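Local coordinates for penicillin binding protein 2X (Streptococcus thermophilus, PDB 5U47), which probably acts as a transpeptidase that cross-links peptidoglycan strands during septal cell-wall synthesis and binds penicillin, at residues 606-609 with 610-614; 629-632 with 633-636. The protein carries 1 engineered substitution. One frame throughout, in Å; residues are numbered along the deposited sequence. Where two conformers were deposited one is given.

How the contacts relate
Both contacts fall within the PASTA range 592-648 and come in series along the chain, with centres about 14 Å apart. Contact 1 (606-609 with 610-614) is the end of helix 602-611, and contact 2 (629-632 with 633-636) is a turn in the loop between strands 625-628 and 641-646. They meet through apolar side chains: Val614 CG2 lies 3.6 Å from Ile636 CG2. Val614 and Val630 also both touch Ile642 of strand 641-646, and Arg450 bonds to a carbonyl of each contact, Asn612 O and Ile636 O. Neither contact includes the SxxK residues Ser295 and Lys298, the probable active-site pair of the transpeptidase domain.

Contact 1 (606-609 with 610-614); sequences ANTL and RQNLV
The side-chain amide of Asn612 folds back onto the last full turn of helix 602-611, its ND2 giving a hydrogen bond of 2.9 Å to Thr608 O. With CG beside the backbone N of Asn612 (chi1 -67°), ND2 is brought back over that turn. The carbonyl oxygen lies close to the plane of the donating amide, 13° out of it, whereas the donor sits well above the Thr608 carbonyl plane. Thr608 O also takes a weak bond from Asn612 N, so a single residue grips it twice. Leu609 CB and Val614 CB meet at 4.0 Å, both residues being buried; beyond them, Ile642 touches the two side chains. These contacts accompany a Schellman motif: Val614 N binds Leu609 O at 2.9 Å, Leu613 N binds Arg610 O at 3.0 Å, and Leu613, as the C-prime residue, has a positive phi of 67°. One turn earlier the regular helical pattern holds, with Arg610 N bonded to Ala606 O at 3.0 Å and Gln611 N to Asn607 O. On the Gln611 side the extended side chain runs past Asn607 O, with Gln611 CG 3.3 Å from it, and the Asn607 and Gln611 amides are steeply inclined to each other. Water 1 donates to Gln611 OE1 at 2.7 Å and also bonds Thr608 OG1, which is hydrogen-bonded to Glu604 O as well. Gln611 NE2 reaches Gly387 O, joining this face of the helix to the body of the protein. Arg610 reaches out similarly: NH2 forms a salt bridge with Glu455 and NH1 bonds Arg385 O, while its CG packs against Ala606 O.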
loop_
_atom_site.group_PDB
_atom_site.type_symbol
_atom_site.label_atom_id
_atom_site.label_comp_id
_atom_site.label_asym_id
_atom_site.label_seq_id
_atom_site.Cartn_x
_atom_site.Cartn_y
_atom_site.Cartn_z
ATOM N N ALA A 606 -15.442 -1.199 3.950
ATOM C CA ALA A 606 -14.467 -0.509 4.813
ATOM C C ALA A 606 -13.269 -0.023 3.991
ATOM O O ALA A 606 -12.797 1.107 4.169
ATOM C CB ALA A 606 -14.018 -1.406 5.957
ATOM N N ASN A 607 -12.815 -0.881 3.086
ATOM C CA ASN A 607 -11.696 -0.592 2.193
ATOM C C ASN A 607 -11.994 0.641 1.320
ATOM O O ASN A 607 -11.143 1.518 1.167
ATOM C CB ASN A 607 -11.426 -1.826 1.317
ATOM C CG ASN A 607 -10.059 -1.809 0.683
ATOM O OD1 ASN A 607 -9.046 -1.655 1.368
ATOM N ND2 ASN A 607 -10.016 -2.012 -0.620
ATOM N N THR A 608 -13.205 0.690 0.757
ATOM C CA THR A 608 -13.690 1.816 -0.053
ATOM C C THR A 608 -13.768 3.101 0.766
ATOM O O THR A 608 -13.337 4.142 0.321
ATOM C CB THR A 608 -15.067 1.472 -0.661
ATOM O OG1 THR A 608 -14.880 0.383 -1.566
ATOM C CG2 THR A 608 -15.674 2.644 -1.420
ATOM N N LEU A 609 -14.292 3.006 1.976
ATOM C CA LEU A 609 -14.387 4.166 2.859
ATOM C C LEU A 609 -13.011 4.783 3.156
ATOM O O LEU A 609 -12.882 6.016 3.187
ATOM C CB LEU A 609 -15.077 3.783 4.162
ATOM C CG LEU A 609 -16.580 3.526 4.039
ATOM C CD1 LEU A 609 -17.129 2.889 5.310
ATOM C CD2 LEU A 609 -17.319 4.812 3.697
ATOM N N ARG A 610 -12.001 3.940 3.404
ATOM C CA ARG A 610 -10.633 4.454 3.639
ATOM C C ARG A 610 -10.020 5.109 2.405
ATOM O O ARG A 610 -9.233 6.047 2.532
ATOM C CB ARG A 610 -9.687 3.367 4.171
ATOM C CG ARG A 610 -10.034 2.955 5.578
ATOM C CD ARG A 610 -8.870 2.276 6.263
ATOM N NE ARG A 610 -9.225 2.044 7.646
ATOM C CZ ARG A 610 -9.834 0.965 8.124
ATOM N NH1 ARG A 610 -10.166 -0.055 7.341
ATOM N NH2 ARG A 610 -10.118 0.921 9.425
ATOM N N GLN A 611 -10.374 4.638 1.212
ATOM C CA GLN A 611 -9.919 5.304 -0.018
ATOM C C GLN A 611 -10.425 6.742 -0.077
ATOM O O GLN A 611 -9.792 7.614 -0.693
ATOM C CB GLN A 611 -10.409 4.544 -1.240
ATOM C CG GLN A 611 -9.783 3.159 -1.342
ATOM C CD GLN A 611 -10.415 2.291 -2.402
ATOM O OE1 GLN A 611 -11.417 2.665 -3.013
ATOM N NE2 GLN A 611 -9.842 1.118 -2.621
ATOM N N ASN A 612 -11.568 6.968 0.577
ATOM C CA ASN A 612 -12.207 8.261 0.640
ATOM C C ASN A 612 -11.918 8.985 1.960
ATOM O O ASN A 612 -12.579 9.967 2.294
ATOM C CB ASN A 612 -13.713 8.119 0.360
ATOM C CG ASN A 612 -13.979 7.701 -1.080
ATOM O OD1 ASN A 612 -14.033 8.555 -1.980
ATOM N ND2 ASN A 612 -14.090 6.381 -1.315
ATOM N N LEU A 613 -10.916 8.491 2.671
ATOM C CA LEU A 613 -10.420 9.081 3.897
ATOM C C LEU A 613 -11.364 9.045 5.112
ATOM O O LEU A 613 -11.194 9.795 6.074
ATOM C CB LEU A 613 -9.848 10.478 3.630
ATOM C CG LEU A 613 -8.793 10.520 2.506
ATOM C CD1 LEU A 613 -8.113 11.867 2.514
ATOM C CD2 LEU A 613 -7.738 9.430 2.686
ATOM N N VAL A 614 -12.312 8.138 5.083
ATOM C CA VAL A 614 -13.188 7.911 6.225
ATOM C C VAL A 614 -12.467 6.875 7.096
ATOM O O VAL A 614 -11.612 6.124 6.584
ATOM C CB VAL A 614 -14.551 7.412 5.744
ATOM C CG1 VAL A 614 -15.466 7.064 6.911
ATOM C CG2 VAL A 614 -15.187 8.484 4.869
HETATM O O HOH W 1 -13.389 1.188 -4.021
#

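Contact 2 (629-632 with 633-636); sequences SVDA and KENI
A type I beta turn from Asp631 to Glu634, in the PASTA-domain loop between strands 625-628 and 641-646, brings Glu634 back against Val630 and Asp631. The turn is closed by Glu634 N bonding to Asp631 O at 3.1 Å. Water 2 bridges the same turn, donating to Asp631 O and Glu634 O, so that Asp631 O accepts twice. A second bond comes from the side chain. Glu634 has CG anti to its backbone N (chi1 -174°) and is extended beyond, which carries the carboxylate to Asp631 N. There Glu634 OE1 accepts from Asp631 N at 2.9 Å along a nearly straight N-H line (170°), although the donor approaches from above the carboxylate plane. Two acidic groups come close here: Asp631 OD2 lies 4.0 Å from Glu634 OE1, with the carboxylate planes 72° apart. The N-H bond to OE1 probably offsets part of their repulsion. Val630 crosses the Glu634 chain at about a right angle, its CB 3.7 Å from Glu634 CD. Its two methyl branches divide the work: Val630 CG1 lies 3.7 Å from Glu634 OE2, and Val630 CG2 packs against Ile636 CD1 at 3.8 Å.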
loop_
_atom_site.group_PDB
_atom_site.type_symbol
_atom_site.label_atom_id
_atom_site.label_comp_id
_atom_site.label_asym_id
_atom_site.label_seq_id
_atom_site.Cartn_x
_atom_site.Cartn_y
_atom_site.Cartn_z
ATOM N N SER A 629 -23.495 3.867 11.548
ATOM C CA SER A 629 -23.715 5.021 12.450
ATOM C C SER A 629 -24.047 6.349 11.750
ATOM O O SER A 629 -24.339 7.338 12.423
ATOM C CB SER A 629 -22.513 5.229 13.366
ATOM O OG SER A 629 -21.371 5.638 12.641
ATOM N N VAL A 630 -23.960 6.366 10.425
ATOM C CA VAL A 630 -24.312 7.513 9.601
ATOM C C VAL A 630 -25.226 7.005 8.484
ATOM O O VAL A 630 -25.136 5.836 8.061
ATOM C CB VAL A 630 -23.075 8.228 9.002
ATOM C CG1 VAL A 630 -22.211 8.829 10.112
ATOM C CG2 VAL A 630 -22.251 7.292 8.120
ATOM N N ASP A 631 -26.084 7.892 8.002
ATOM C CA ASP A 631 -27.053 7.558 6.964
ATOM C C ASP A 631 -26.450 7.606 5.551
ATOM O O ASP A 631 -25.396 8.193 5.330
ATOM C CB ASP A 631 -28.249 8.514 7.065
ATOM C CG ASP A 631 -28.972 8.427 8.413
ATOM O OD1 ASP A 631 -28.955 7.342 9.048
ATOM O OD2 ASP A 631 -29.582 9.443 8.815
ATOM N N ALA A 632 -27.170 7.011 4.601
ATOM C CA ALA A 632 -26.727 6.898 3.215
ATOM C C ALA A 632 -26.379 8.226 2.547
ATOM O O ALA A 632 -25.469 8.266 1.731
ATOM C CB ALA A 632 -27.787 6.164 2.378
ATOM N N LYS A 633 -27.094 9.297 2.891
ATOM C CA LYS A 633 -26.875 10.606 2.273
ATOM C C LYS A 633 -26.305 11.623 3.251
ATOM O O LYS A 633 -26.379 12.828 3.022
ATOM C CB LYS A 633 -28.178 11.142 1.661
ATOM C CG LYS A 633 -28.694 10.297 0.514
ATOM C CD LYS A 633 -29.938 10.913 -0.110
ATOM C CE LYS A 633 -30.312 10.158 -1.371
ATOM N NZ LYS A 633 -31.529 10.725 -2.007
ATOM N N GLU A 634 -25.737 11.125 4.336
ATOM C CA GLU A 634 -25.142 11.962 5.331
ATOM C C GLU A 634 -23.703 12.255 4.896
ATOM O O GLU A 634 -22.977 11.350 4.490
ATOM C CB GLU A 634 -25.155 11.229 6.667
ATOM C CG GLU A 634 -24.675 12.066 7.828
ATOM C CD GLU A 634 -24.942 11.419 9.177
ATOM O OE1 GLU A 634 -25.794 10.502 9.263
ATOM O OE2 GLU A 634 -24.288 11.845 10.156
ATOM N N ASN A 635 -23.302 13.520 4.958
ATOM C CA ASN A 635 -21.946 13.877 4.567
ATOM C C ASN A 635 -20.984 13.384 5.622
ATOM O O ASN A 635 -21.253 13.536 6.814
ATOM C CB ASN A 635 -21.764 15.376 4.397
ATOM C CG ASN A 635 -20.384 15.704 3.864
ATOM O OD1 ASN A 635 -20.078 15.387 2.719
ATOM N ND2 ASN A 635 -19.540 16.312 4.698
ATOM N N ILE A 636 -19.889 12.758 5.179
ATOM C CA ILE A 636 -18.865 12.243 6.065
ATOM C C ILE A 636 -17.581 13.042 5.789
ATOM O O ILE A 636 -17.053 13.021 4.670
ATOM C CB ILE A 636 -18.603 10.752 5.829
ATOM C CG1 ILE A 636 -19.887 9.952 5.943
ATOM C CG2 ILE A 636 -17.621 10.204 6.855
ATOM C CD1 ILE A 636 -19.673 8.493 5.616
HETATM O O HOH W 2 -22.848 8.708 4.268
#